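Local structure of agarase (Pseudoalteromonas fuliginea, 6XJ9) at residues E85-N90 and K134-D139; Q104-I109 and T118-V123; D113-T118 and K178-K183; I172-K177 and L683-N688. The protein probably hydrolyses the glycosidic linkages of agarose, a galactan of red algae, as an agarase of glycoside hydrolase family GH50. One frame throughout, in Å; residues are numbered along the deposited sequence.

Contact 1. Residues E85-N90 and K134-D139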
loop_
_atom_site.group_PDB
_atom_site.type_symbol
_atom_site.label_atom_id
_atom_site.label_comp_id
_atom_site.label_asym_id
_atom_site.label_seq_id
_atom_site.Cartn_x
_atom_site.Cartn_y
_atom_site.Cartn_z
ATOM N N GLU A 85 -38.848 -10.090 21.368
ATOM C CA GLU A 85 -39.881 -10.183 20.348
ATOM C C GLU A 85 -39.268 -10.337 18.956
ATOM O O GLU A 85 -39.990 -10.602 17.993
ATOM C CB GLU A 85 -40.789 -8.954 20.462
ATOM C CG GLU A 85 -41.150 -8.298 19.141
ATOM C CD GLU A 85 -41.469 -6.818 19.250
ATOM O OE1 GLU A 85 -41.148 -6.221 20.297
ATOM O OE2 GLU A 85 -42.030 -6.263 18.282
ATOM N N PHE A 86 -37.939 -10.170 18.850
ATOM C CA PHE A 86 -37.269 -10.294 17.564
ATOM C C PHE A 86 -36.553 -11.638 17.473
ATOM O O PHE A 86 -36.133 -12.199 18.479
ATOM C CB PHE A 86 -36.303 -9.131 17.338
ATOM C CG PHE A 86 -36.929 -7.760 17.396
ATOM C CD1 PHE A 86 -37.864 -7.362 16.452
ATOM C CD2 PHE A 86 -36.556 -6.858 18.378
ATOM C CE1 PHE A 86 -38.426 -6.093 16.503
ATOM C CE2 PHE A 86 -37.121 -5.594 18.430
ATOM C CZ PHE A 86 -38.056 -5.214 17.497
ATOM N N ASN A 87 -36.439 -12.152 16.248
ATOM C CA ASN A 87 -35.705 -13.380 15.988
ATOM C C ASN A 87 -34.982 -13.233 14.655
ATOM O O ASN A 87 -35.440 -12.494 13.784
ATOM C CB ASN A 87 -36.612 -14.614 16.072
ATOM C CG ASN A 87 -37.029 -14.919 17.497
ATOM O OD1 ASN A 87 -36.266 -15.503 18.266
ATOM N ND2 ASN A 87 -38.231 -14.505 17.871
ATOM N N ASP A 88 -33.833 -13.912 14.533
ATOM C CA ASP A 88 -33.099 -13.995 13.280
ATOM C C ASP A 88 -32.728 -12.588 12.808
ATOM O O ASP A 88 -33.027 -12.190 11.680
ATOM C CB ASP A 88 -33.890 -14.802 12.244
ATOM C CG ASP A 88 -33.133 -15.023 10.950
ATOM O OD1 ASP A 88 -31.895 -15.080 11.010
ATOM O OD2 ASP A 88 -33.784 -15.096 9.894
ATOM N N PHE A 89 -32.072 -11.828 13.692
ATOM C CA PHE A 89 -31.892 -10.409 13.436
ATOM C C PHE A 89 -30.458 -9.987 13.747
ATOM O O PHE A 89 -29.720 -10.722 14.396
ATOM C CB PHE A 89 -32.917 -9.592 14.229
ATOM C CG PHE A 89 -32.732 -9.582 15.727
ATOM C CD1 PHE A 89 -33.083 -10.680 16.499
ATOM C CD2 PHE A 89 -32.247 -8.453 16.374
ATOM C CE1 PHE A 89 -32.909 -10.664 17.876
ATOM C CE2 PHE A 89 -32.091 -8.431 17.753
ATOM C CZ PHE A 89 -32.423 -9.536 18.503
ATOM N N ASN A 90 -30.100 -8.781 13.289
ATOM C CA ASN A 90 -28.785 -8.212 13.534
ATOM C C ASN A 90 -28.916 -6.755 13.976
ATOM O O ASN A 90 -29.923 -6.095 13.719
ATOM C CB ASN A 90 -27.863 -8.344 12.315
ATOM C CG ASN A 90 -28.369 -7.598 11.101
ATOM O OD1 ASN A 90 -28.132 -6.401 10.959
ATOM N ND2 ASN A 90 -29.058 -8.300 10.211
ATOM N N LYS A 134 -24.759 -10.106 14.140
ATOM C CA LYS A 134 -25.925 -10.967 14.285
ATOM C C LYS A 134 -26.134 -11.246 15.769
ATOM O O LYS A 134 -25.197 -11.631 16.462
ATOM C CB LYS A 134 -25.726 -12.306 13.562
ATOM C CG LYS A 134 -25.798 -12.277 12.038
ATOM C CD LYS A 134 -25.348 -13.585 11.396
ATOM C CE LYS A 134 -23.905 -13.929 11.685
ATOM N NZ LYS A 134 -23.260 -14.699 10.594
ATOM N N LEU A 135 -27.364 -11.039 16.249
ATOM C CA LEU A 135 -27.647 -11.228 17.664
ATOM C C LEU A 135 -28.395 -12.538 17.876
ATOM O O LEU A 135 -28.401 -13.069 18.980
ATOM C CB LEU A 135 -28.418 -10.014 18.203
ATOM C CG LEU A 135 -27.581 -8.738 18.327
ATOM C CD1 LEU A 135 -28.367 -7.589 18.946
ATOM C CD2 LEU A 135 -26.308 -9.000 19.113
ATOM N N ASP A 136 -29.000 -13.054 16.800
ATOM C CA ASP A 136 -29.797 -14.271 16.839
ATOM C C ASP A 136 -29.910 -14.830 15.424
ATOM O O ASP A 136 -29.996 -14.073 14.462
ATOM C CB ASP A 136 -31.191 -14.015 17.424
ATOM C CG ASP A 136 -32.115 -15.226 17.370
ATOM O OD1 ASP A 136 -32.036 -16.071 18.280
ATOM O OD2 ASP A 136 -32.902 -15.315 16.408
ATOM N N GLY A 137 -29.895 -16.162 15.319
ATOM C CA GLY A 137 -30.139 -16.841 14.056
ATOM C C GLY A 137 -28.845 -17.206 13.332
ATOM O O GLY A 137 -27.751 -16.885 13.800
ATOM N N HIS A 138 -28.998 -17.885 12.185
ATOM C CA HIS A 138 -27.885 -18.247 11.318
ATOM C C HIS A 138 -26.899 -19.141 12.075
ATOM O O HIS A 138 -27.311 -20.122 12.692
ATOM C CB HIS A 138 -27.296 -16.993 10.638
ATOM C CG HIS A 138 -28.177 -16.407 9.582
ATOM N ND1 HIS A 138 -27.676 -15.680 8.520
ATOM C CD2 HIS A 138 -29.518 -16.452 9.401
ATOM C CE1 HIS A 138 -28.668 -15.289 7.743
ATOM N NE2 HIS A 138 -29.812 -15.751 8.258
ATOM N N ASP A 139 -25.608 -18.784 12.051
ATOM C CA ASP A 139 -24.564 -19.650 12.582
ATOM C C ASP A 139 -24.506 -19.589 14.110
ATOM O O ASP A 139 -23.962 -20.497 14.736
ATOM C CB ASP A 139 -23.215 -19.434 11.886
ATOM C CG ASP A 139 -22.684 -18.006 11.894
ATOM O OD1 ASP A 139 -23.501 -17.062 12.042
ATOM O OD2 ASP A 139 -21.449 -17.844 11.728
#
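Asp-136 holds CG opposite its own backbone N (chi1 175°), which sends the carboxylate across to Asp-88, while Phe-89 sets CG between its backbone N and carbonyl carbon (chi1 69°), turning the ring against Leu-135 and Asp-136. OD2 of Asp-136 takes the N-H of Asp-88 on its anti lone pair in a nearly straight bond, though the modelled 2.5 Å between Asp-88 N and OD2 is doubtfully short. The backbones continue the link: Leu-135 N donates to Phe-89 O at 3.0 Å, and the longer bonds from Asp-136 N to the same oxygen and from Phe-89 N to Asp-136 O are weak. Over one face of the Phe-89 ring sits CB of Leu-135, 4.0 Å from CZ, and over the opposite face CB of Phe-86; CB of Asp-136 approaches CE1 obliquely at 3.8 Å. With an alanine in place of Asp-136, the amide of Asp-88 would probably be left without its acceptor and the bend before the strand freer to shift. The backbone angles at Gly-137 call for glycine, and a CB would also strike Asp-88 OD1, an oxygen that is hydrogen-bonded to Asn-211 and also lies 3.2 Å from His-138 CD2. Here, within the CBM-like domain, strand 89-97 begins and its antiparallel neighbour 128-134 ends, with Asn-90 and Lys-134 as the non-hydrogen-bonded pair.

Contact 2. Residues Q104-I109 and T118-V123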
loop_
_atom_site.group_PDB
_atom_site.type_symbol
_atom_site.label_atom_id
_atom_site.label_comp_id
_atom_site.label_asym_id
_atom_site.label_seq_id
_atom_site.Cartn_x
_atom_site.Cartn_y
_atom_site.Cartn_z
ATOM N N GLN A 104 -10.072 0.825 14.817
ATOM C CA GLN A 104 -10.616 -0.418 15.325
ATOM C C GLN A 104 -11.517 -0.078 16.504
ATOM O O GLN A 104 -11.027 0.307 17.566
ATOM C CB GLN A 104 -9.504 -1.379 15.767
ATOM C CG GLN A 104 -10.041 -2.677 16.351
ATOM C CD GLN A 104 -8.964 -3.684 16.667
ATOM O OE1 GLN A 104 -7.773 -3.403 16.579
ATOM N NE2 GLN A 104 -9.378 -4.876 17.047
ATOM N N ILE A 105 -12.830 -0.232 16.298
ATOM C CA ILE A 105 -13.788 -0.044 17.380
ATOM C C ILE A 105 -14.050 -1.389 18.053
ATOM O O ILE A 105 -13.985 -2.443 17.424
ATOM C CB ILE A 105 -15.094 0.618 16.890
ATOM C CG1 ILE A 105 -15.729 -0.166 15.736
ATOM C CG2 ILE A 105 -14.858 2.070 16.513
ATOM C CD1 ILE A 105 -17.073 0.359 15.286
ATOM N N TYR A 106 -14.303 -1.326 19.357
ATOM C CA TYR A 106 -14.773 -2.468 20.110
ATOM C C TYR A 106 -16.245 -2.220 20.406
ATOM O O TYR A 106 -16.614 -1.122 20.827
ATOM C CB TYR A 106 -13.935 -2.627 21.382
ATOM C CG TYR A 106 -12.520 -3.082 21.115
ATOM C CD1 TYR A 106 -11.544 -2.179 20.719
ATOM C CD2 TYR A 106 -12.163 -4.417 21.253
ATOM C CE1 TYR A 106 -10.243 -2.594 20.459
ATOM C CE2 TYR A 106 -10.864 -4.846 21.011
ATOM C CZ TYR A 106 -9.904 -3.928 20.597
ATOM O OH TYR A 106 -8.619 -4.339 20.347
ATOM N N LEU A 107 -17.068 -3.244 20.137
ATOM C CA LEU A 107 -18.494 -3.173 20.383
ATOM C C LEU A 107 -18.822 -4.120 21.531
ATOM O O LEU A 107 -18.740 -5.340 21.375
ATOM C CB LEU A 107 -19.246 -3.526 19.095
ATOM C CG LEU A 107 -20.734 -3.851 19.246
ATOM C CD1 LEU A 107 -21.502 -2.656 19.783
ATOM C CD2 LEU A 107 -21.321 -4.296 17.910
ATOM N N ASP A 108 -19.139 -3.535 22.692
ATOM C CA ASP A 108 -19.533 -4.306 23.859
ATOM C C ASP A 108 -21.024 -4.103 24.115
ATOM O O ASP A 108 -21.503 -2.973 24.169
ATOM C CB ASP A 108 -18.694 -3.972 25.089
ATOM C CG ASP A 108 -17.270 -4.465 24.967
ATOM O OD1 ASP A 108 -16.474 -3.792 24.278
ATOM O OD2 ASP A 108 -16.977 -5.519 25.551
ATOM N N ILE A 109 -21.738 -5.227 24.205
ATOM C CA ILE A 109 -23.152 -5.260 24.546
ATOM C C ILE A 109 -23.282 -6.018 25.868
ATOM O O ILE A 109 -22.732 -7.109 26.015
ATOM C CB ILE A 109 -23.966 -5.899 23.403
ATOM C CG1 ILE A 109 -23.670 -5.240 22.052
ATOM C CG2 ILE A 109 -25.456 -5.880 23.718
ATOM C CD1 ILE A 109 -24.099 -6.057 20.849
ATOM N N THR A 118 -17.867 -8.847 23.634
ATOM C CA THR A 118 -17.024 -7.941 22.866
ATOM C C THR A 118 -16.918 -8.408 21.411
ATOM O O THR A 118 -16.493 -9.534 21.152
ATOM C CB THR A 118 -15.626 -7.865 23.491
ATOM O OG1 THR A 118 -15.764 -7.530 24.874
ATOM C CG2 THR A 118 -14.719 -6.875 22.791
ATOM N N ARG A 119 -17.297 -7.518 20.480
ATOM C CA ARG A 119 -17.014 -7.647 19.053
ATOM C C ARG A 119 -16.102 -6.488 18.637
ATOM O O ARG A 119 -15.945 -5.537 19.399
ATOM C CB ARG A 119 -18.317 -7.667 18.248
ATOM C CG ARG A 119 -19.224 -8.861 18.528
ATOM C CD ARG A 119 -20.657 -8.629 18.081
ATOM N NE ARG A 119 -21.464 -9.841 18.202
ATOM C CZ ARG A 119 -22.305 -10.122 19.197
ATOM N NH1 ARG A 119 -22.474 -9.279 20.206
ATOM N NH2 ARG A 119 -22.969 -11.261 19.183
ATOM N N SER A 120 -15.469 -6.579 17.454
ATOM C CA SER A 120 -14.542 -5.557 16.983
ATOM C C SER A 120 -14.526 -5.492 15.455
ATOM O O SER A 120 -14.704 -6.499 14.782
ATOM C CB SER A 120 -13.148 -5.789 17.530
ATOM O OG SER A 120 -12.288 -4.708 17.183
ATOM N N VAL A 121 -14.283 -4.299 14.908
ATOM C CA VAL A 121 -14.124 -4.147 13.470
ATOM C C VAL A 121 -13.274 -2.910 13.187
ATOM O O VAL A 121 -13.211 -1.996 14.006
ATOM C CB VAL A 121 -15.488 -4.090 12.748
ATOM C CG1 VAL A 121 -16.210 -2.771 12.983
ATOM C CG2 VAL A 121 -15.347 -4.352 11.256
ATOM N N ASN A 122 -12.623 -2.888 12.019
ATOM C CA ASN A 122 -11.928 -1.694 11.578
ATOM C C ASN A 122 -12.874 -0.843 10.731
ATOM O O ASN A 122 -13.567 -1.377 9.876
ATOM C CB ASN A 122 -10.627 -2.023 10.838
ATOM C CG ASN A 122 -9.857 -0.774 10.448
ATOM O OD1 ASN A 122 -10.212 -0.092 9.488
ATOM N ND2 ASN A 122 -8.800 -0.463 11.178
ATOM N N VAL A 123 -12.881 0.475 10.987
ATOM C CA VAL A 123 -13.596 1.466 10.192
ATOM C C VAL A 123 -12.563 2.317 9.458
ATOM O O VAL A 123 -11.998 3.242 10.042
ATOM C CB VAL A 123 -14.514 2.372 11.043
ATOM C CG1 VAL A 123 -15.312 3.357 10.193
ATOM C CG2 VAL A 123 -15.423 1.595 11.981
HETATM O O HOH W 1 -20.641 -7.269 21.258
#
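Ser-120 OG takes part in two hydrogen bonds, donating to Ile-105 O at 2.8 Å and accepting from Gln-104 NE2 at 2.9 Å, the hydroxyl lying in the plane of the amide. Ile-105 O takes a second donor, Val-121 N, within its carbonyl plane, whereas the serine hydroxyl comes from above that plane. The extended Gln-104 side chain (chi1 178°) also reaches Leu-683 O and His-685 N with its amide, and a leucine in its place would probably leave the Ser-120 hydroxyl without its donor and those two backbone groups without their mates. Further along, Leu-107 and Arg-119 exchange a pair of backbone bonds, Arg-119 N to Leu-107 O being 2.8 Å and almost straight. A water joins Leu-107 O to Arg-119 NH1. Thr-118 OG1 donates to Asp-108 OD2, though the modelled separation is doubtfully short. Between these polar pairs the Tyr-106 ring has Ser-120 OG over its centre and Thr-118 CG2 at its edge. On the other face of the sheet Ile-105 CG1 lies alongside Val-121 CG1 at 3.8 Å, and Ile-105 CD1 meets Val-123 CG2 at 3.9 Å. This is the ladder of an antiparallel beta hairpin, strands 103-111 and 116-123.

Contact 3. Residues D113-T118 and K178-K183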
loop_
_atom_site.group_PDB
_atom_site.type_symbol
_atom_site.label_atom_id
_atom_site.label_comp_id
_atom_site.label_asym_id
_atom_site.label_seq_id
_atom_site.Cartn_x
_atom_site.Cartn_y
_atom_site.Cartn_z
ATOM N N ASP A 113 -28.090 -8.926 33.454
ATOM C CA ASP A 113 -27.509 -9.888 34.375
ATOM C C ASP A 113 -26.050 -9.530 34.655
ATOM O O ASP A 113 -25.435 -10.082 35.566
ATOM C CB ASP A 113 -27.686 -11.322 33.861
ATOM C CG ASP A 113 -29.080 -11.589 33.315
ATOM O OD1 ASP A 113 -30.062 -11.213 33.993
ATOM O OD2 ASP A 113 -29.176 -12.152 32.208
ATOM N N GLY A 114 -25.503 -8.606 33.857
ATOM C CA GLY A 114 -24.112 -8.206 34.003
ATOM C C GLY A 114 -23.172 -8.993 33.092
ATOM O O GLY A 114 -21.956 -8.847 33.192
ATOM N N ALA A 115 -23.740 -9.831 32.214
ATOM C CA ALA A 115 -22.975 -10.491 31.169
ATOM C C ALA A 115 -22.598 -9.465 30.101
ATOM O O ALA A 115 -23.331 -8.503 29.885
ATOM C CB ALA A 115 -23.770 -11.630 30.579
ATOM N N ASN A 116 -21.446 -9.677 29.450
ATOM C CA ASN A 116 -20.939 -8.753 28.446
ATOM C C ASN A 116 -20.331 -9.551 27.299
ATOM O O ASN A 116 -19.771 -10.622 27.520
ATOM C CB ASN A 116 -19.942 -7.764 29.058
ATOM C CG ASN A 116 -19.429 -6.737 28.068
ATOM O OD1 ASN A 116 -20.089 -5.734 27.814
ATOM N ND2 ASN A 116 -18.256 -6.978 27.503
ATOM N N TYR A 117 -20.465 -9.035 26.070
ATOM C CA TYR A 117 -19.763 -9.620 24.937
ATOM C C TYR A 117 -19.095 -8.543 24.086
ATOM O O TYR A 117 -19.699 -7.511 23.810
ATOM C CB TYR A 117 -20.668 -10.506 24.080
ATOM C CG TYR A 117 -19.882 -11.379 23.135
ATOM C CD1 TYR A 117 -19.226 -12.509 23.602
ATOM C CD2 TYR A 117 -19.749 -11.059 21.790
ATOM C CE1 TYR A 117 -18.478 -13.315 22.759
ATOM C CE2 TYR A 117 -19.002 -11.855 20.933
ATOM C CZ TYR A 117 -18.371 -12.988 21.420
ATOM O OH TYR A 117 -17.628 -13.791 20.607
ATOM N N THR A 118 -17.867 -8.847 23.634
ATOM C CA THR A 118 -17.024 -7.941 22.866
ATOM C C THR A 118 -16.918 -8.408 21.411
ATOM O O THR A 118 -16.493 -9.534 21.152
ATOM C CB THR A 118 -15.626 -7.865 23.491
ATOM O OG1 THR A 118 -15.764 -7.530 24.874
ATOM C CG2 THR A 118 -14.719 -6.875 22.791
ATOM N N LYS A 178 -21.415 -14.795 25.060
ATOM C CA LYS A 178 -22.027 -14.442 23.790
ATOM C C LYS A 178 -23.548 -14.504 23.914
ATOM O O LYS A 178 -24.249 -13.644 23.386
ATOM C CB LYS A 178 -21.472 -15.339 22.678
ATOM C CG LYS A 178 -21.574 -14.787 21.262
ATOM C CD LYS A 178 -20.883 -15.693 20.257
ATOM C CE LYS A 178 -21.193 -15.342 18.819
ATOM N NZ LYS A 178 -20.383 -16.160 17.885
ATOM N N ASN A 179 -24.036 -15.526 24.626
ATOM C CA ASN A 179 -25.457 -15.802 24.774
ATOM C C ASN A 179 -26.076 -14.798 25.745
ATOM O O ASN A 179 -26.428 -15.156 26.868
ATOM C CB ASN A 179 -25.667 -17.232 25.274
ATOM C CG ASN A 179 -24.871 -17.518 26.530
ATOM O OD1 ASN A 179 -23.651 -17.352 26.552
ATOM N ND2 ASN A 179 -25.550 -17.925 27.589
ATOM N N LEU A 180 -26.210 -13.542 25.298
ATOM C CA LEU A 180 -26.711 -12.461 26.135
ATOM C C LEU A 180 -28.230 -12.570 26.271
ATOM O O LEU A 180 -28.898 -13.174 25.431
ATOM C CB LEU A 180 -26.315 -11.113 25.516
ATOM C CG LEU A 180 -24.816 -10.814 25.400
ATOM C CD1 LEU A 180 -24.592 -9.576 24.548
ATOM C CD2 LEU A 180 -24.178 -10.630 26.773
ATOM N N ASN A 181 -28.761 -11.963 27.343
ATOM C CA ASN A 181 -30.191 -11.926 27.603
ATOM C C ASN A 181 -30.828 -10.794 26.798
ATOM O O ASN A 181 -30.698 -9.627 27.158
ATOM C CB ASN A 181 -30.485 -11.788 29.100
ATOM C CG ASN A 181 -31.946 -11.990 29.455
ATOM O OD1 ASN A 181 -32.799 -12.098 28.578
ATOM N ND2 ASN A 181 -32.246 -12.038 30.742
ATOM N N LEU A 182 -31.547 -11.155 25.728
ATOM C CA LEU A 182 -32.154 -10.173 24.842
ATOM C C LEU A 182 -33.478 -9.669 25.416
ATOM O O LEU A 182 -34.175 -8.876 24.780
ATOM C CB LEU A 182 -32.334 -10.782 23.449
ATOM C CG LEU A 182 -31.038 -11.119 22.708
ATOM C CD1 LEU A 182 -31.308 -12.105 21.583
ATOM C CD2 LEU A 182 -30.368 -9.858 22.174
ATOM N N LYS A 183 -33.817 -10.137 26.622
ATOM C CA LYS A 183 -34.923 -9.567 27.374
ATOM C C LYS A 183 -34.506 -8.192 27.885
ATOM O O LYS A 183 -35.336 -7.293 27.980
ATOM C CB LYS A 183 -35.337 -10.488 28.528
#
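At the turn end of the hairpin of strands 103-111 and 116-123, Tyr-117, Ala-115 and Asp-113 meet Lys-178, Leu-180 and Asn-181 of the loop that leads to strand 185-193. The main element is a CH-pi contact: Lys-178 CG stands 3.7 Å from the centroid of the Tyr-117 ring, only 13° off its normal. Both side chains place CG opposite the backbone N (chi1 -165° for Tyr-117, -157° for Lys-178) and then run side by side in the same direction, the extended lysine carrying its aliphatic carbons along the ring: Lys-178 CB lies 3.6 Å from Tyr-117 CE1 and Lys-178 CD 3.8 Å from Tyr-117 OH. Leu-180 splits its two methyls between neighbours, CD1 at 4.1 Å from Tyr-117 CB and CD2 at 4.0 Å from Ala-115 CB. Farther out the contact turns polar but slight, with Asn-181 ND2 giving a weak hydrogen bond of 3.4 Å to Asp-113 OD2, the amide and carboxylate planes being moderately inclined to one another. Asp-111 ties the same two pieces of chain more firmly, accepting from the amides of Asp-113 and Ala-115 with one oxygen and from that of Asn-181 with the other. The loop has its own folds: an inverse gamma turn centred on Asn-179, closed by Leu-180 N to Lys-178 O at 2.7 Å, followed by an Asx turn in which Asn-181 OD1 accepts from Lys-183 N.

Contact 4. Residues I172-K177 and L683-N688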
loop_
_atom_site.group_PDB
_atom_site.type_symbol
_atom_site.label_atom_id
_atom_site.label_comp_id
_atom_site.label_asym_id
_atom_site.label_seq_id
_atom_site.Cartn_x
_atom_site.Cartn_y
_atom_site.Cartn_z
ATOM N N ILE A 172 -16.261 -8.698 14.018
ATOM C CA ILE A 172 -15.578 -9.919 14.422
ATOM C C ILE A 172 -15.906 -10.217 15.882
ATOM O O ILE A 172 -15.665 -9.387 16.760
ATOM C CB ILE A 172 -14.055 -9.790 14.192
ATOM C CG1 ILE A 172 -13.713 -9.339 12.766
ATOM C CG2 ILE A 172 -13.341 -11.073 14.567
ATOM C CD1 ILE A 172 -14.282 -10.222 11.667
ATOM N N SER A 173 -16.443 -11.422 16.136
ATOM C CA SER A 173 -16.705 -11.862 17.500
ATOM C C SER A 173 -15.381 -12.120 18.218
ATOM O O SER A 173 -14.566 -12.903 17.748
ATOM C CB SER A 173 -17.593 -13.086 17.508
ATOM O OG SER A 173 -18.797 -12.825 16.804
ATOM N N MET A 174 -15.168 -11.455 19.360
ATOM C CA MET A 174 -13.874 -11.511 20.019
ATOM C C MET A 174 -13.928 -12.393 21.268
ATOM O O MET A 174 -13.221 -13.396 21.331
ATOM C CB MET A 174 -13.352 -10.110 20.354
ATOM C CG MET A 174 -13.288 -9.172 19.150
ATOM S SD MET A 174 -12.033 -9.594 17.895
ATOM C CE MET A 174 -10.530 -9.015 18.682
ATOM N N TRP A 175 -14.747 -12.023 22.264
ATOM C CA TRP A 175 -14.762 -12.745 23.531
ATOM C C TRP A 175 -15.852 -12.212 24.459
ATOM O O TRP A 175 -16.412 -11.140 24.225
ATOM C CB TRP A 175 -13.390 -12.665 24.213
ATOM C CG TRP A 175 -12.895 -11.258 24.328
ATOM C CD1 TRP A 175 -13.415 -10.260 25.100
ATOM C CD2 TRP A 175 -11.794 -10.680 23.613
ATOM N NE1 TRP A 175 -12.708 -9.101 24.922
ATOM C CE2 TRP A 175 -11.706 -9.329 24.017
ATOM C CE3 TRP A 175 -10.872 -11.171 22.681
ATOM C CZ2 TRP A 175 -10.741 -8.462 23.508
ATOM C CZ3 TRP A 175 -9.913 -10.314 22.186
ATOM C CH2 TRP A 175 -9.851 -8.981 22.596
ATOM N N GLY A 176 -16.107 -12.973 25.535
ATOM C CA GLY A 176 -17.110 -12.650 26.539
ATOM C C GLY A 176 -18.177 -13.740 26.647
ATOM O O GLY A 176 -17.952 -14.879 26.235
ATOM N N LYS A 177 -19.328 -13.389 27.235
ATOM C CA LYS A 177 -20.488 -14.270 27.248
ATOM C C LYS A 177 -21.375 -13.910 26.059
ATOM O O LYS A 177 -21.983 -12.844 26.031
ATOM C CB LYS A 177 -21.239 -14.189 28.584
ATOM C CG LYS A 177 -22.457 -15.103 28.692
ATOM C CD LYS A 177 -22.902 -15.368 30.115
ATOM C CE LYS A 177 -23.594 -16.705 30.275
ATOM N NZ LYS A 177 -23.513 -17.196 31.673
ATOM N N LEU A 683 -6.282 -9.789 16.231
ATOM C CA LEU A 683 -6.541 -9.099 17.484
ATOM C C LEU A 683 -6.570 -7.595 17.250
ATOM O O LEU A 683 -7.404 -6.907 17.825
ATOM C CB LEU A 683 -5.483 -9.503 18.521
ATOM C CG LEU A 683 -5.673 -10.894 19.116
ATOM C CD1 LEU A 683 -4.433 -11.344 19.865
ATOM C CD2 LEU A 683 -6.882 -10.911 20.039
ATOM N N ILE A 684 -5.651 -7.108 16.410
ATOM C CA ILE A 684 -5.545 -5.704 16.042
ATOM C C ILE A 684 -5.843 -5.583 14.540
ATOM O O ILE A 684 -5.222 -6.259 13.722
ATOM C CB ILE A 684 -4.154 -5.155 16.447
ATOM C CG1 ILE A 684 -3.876 -5.337 17.947
ATOM C CG2 ILE A 684 -3.973 -3.705 16.014
ATOM C CD1 ILE A 684 -4.816 -4.559 18.873
ATOM N N HIS A 685 -6.810 -4.728 14.184
ATOM C CA HIS A 685 -7.394 -4.722 12.847
ATOM C C HIS A 685 -7.003 -3.472 12.068
ATOM O O HIS A 685 -7.130 -2.358 12.588
ATOM C CB HIS A 685 -8.936 -4.708 12.927
ATOM C CG HIS A 685 -9.554 -5.879 13.613
ATOM N ND1 HIS A 685 -10.932 -6.067 13.650
ATOM C CD2 HIS A 685 -9.015 -6.909 14.295
ATOM C CE1 HIS A 685 -11.209 -7.147 14.342
ATOM N NE2 HIS A 685 -10.048 -7.691 14.734
ATOM N N ALA A 686 -6.635 -3.667 10.789
ATOM C CA ALA A 686 -6.362 -2.566 9.871
ATOM C C ALA A 686 -7.399 -2.525 8.747
ATOM O O ALA A 686 -8.124 -3.488 8.517
ATOM C CB ALA A 686 -4.966 -2.690 9.285
ATOM N N ALA A 687 -7.414 -1.413 8.011
ATOM C CA ALA A 687 -8.382 -1.199 6.944
ATOM C C ALA A 687 -8.088 -2.064 5.717
ATOM O O ALA A 687 -9.006 -2.425 4.984
ATOM C CB ALA A 687 -8.406 0.264 6.583
ATOM N N ASN A 688 -6.805 -2.375 5.504
ATOM C CA ASN A 688 -6.314 -3.088 4.331
ATOM C C ASN A 688 -4.818 -3.343 4.534
ATOM O O ASN A 688 -4.262 -2.980 5.573
ATOM C CB ASN A 688 -6.597 -2.300 3.044
ATOM C CG ASN A 688 -6.073 -0.880 3.083
ATOM O OD1 ASN A 688 -4.946 -0.647 3.497
ATOM N ND2 ASN A 688 -6.862 0.078 2.618
#
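Met-174 and Trp-175, which together face Thr-118 as a classic beta bulge near the end of strand 169-174, reach with Ile-172 across to Leu-683 and His-685, in the loop before helix 689-704. The contact thus joins the CBM-like domain to a loop following strand 664-666 of the seven-stranded sheet. No hydrogen bond passes between the two segments; polar ties come from next door, where Asn-122 ND2 binds His-685 O. Among the apolar contacts, Leu-683 CD2 lies at the edge of the Trp-175 ring, in its plane and 3.8 Å from CZ3, while the indole itself carries Met-174 CB over one face. Met-174 CE touches the same leucine methyl more loosely, at 4.3 Å from CD2, and rests 3.9 Å from Leu-683 O. Ile-172 CG1 meets His-685 CE1 at 3.7 Å, the two side chains crossing obliquely. The sulfur-aromatic contact is also oblique: the second torsion of Met-174 (chi2 -69°) brings SD to 5.1 Å from the centroid of the His-685 ring, and the third (chi3 -77°) turns CE toward Leu-683. That ring's NE2, 4.2 Å from Met-174 SD, is hydrogen-bonded to Gly-682 O.

Contacts 1, 2 and 3 lie within the CBM-like domain, and contact 4 leaves it to meet a loop more than 500 residues on. Contact 2 is nested inside the chain loop closed by contact 1, while contact 3 crosses both, its first segment sharing Thr-118 with contact 2. Strand 116-123 stands at the middle, paired with 103-111 in contact 2 and with 169-174, the strand of contact 4. The centres of contacts 2 and 4 are about 7 Å apart, those of contacts 1 and 4 about 20 Å. The hairpin therefore lies close to the junction with the rest of the enzyme, at contact 4, and contact 1 farther from it.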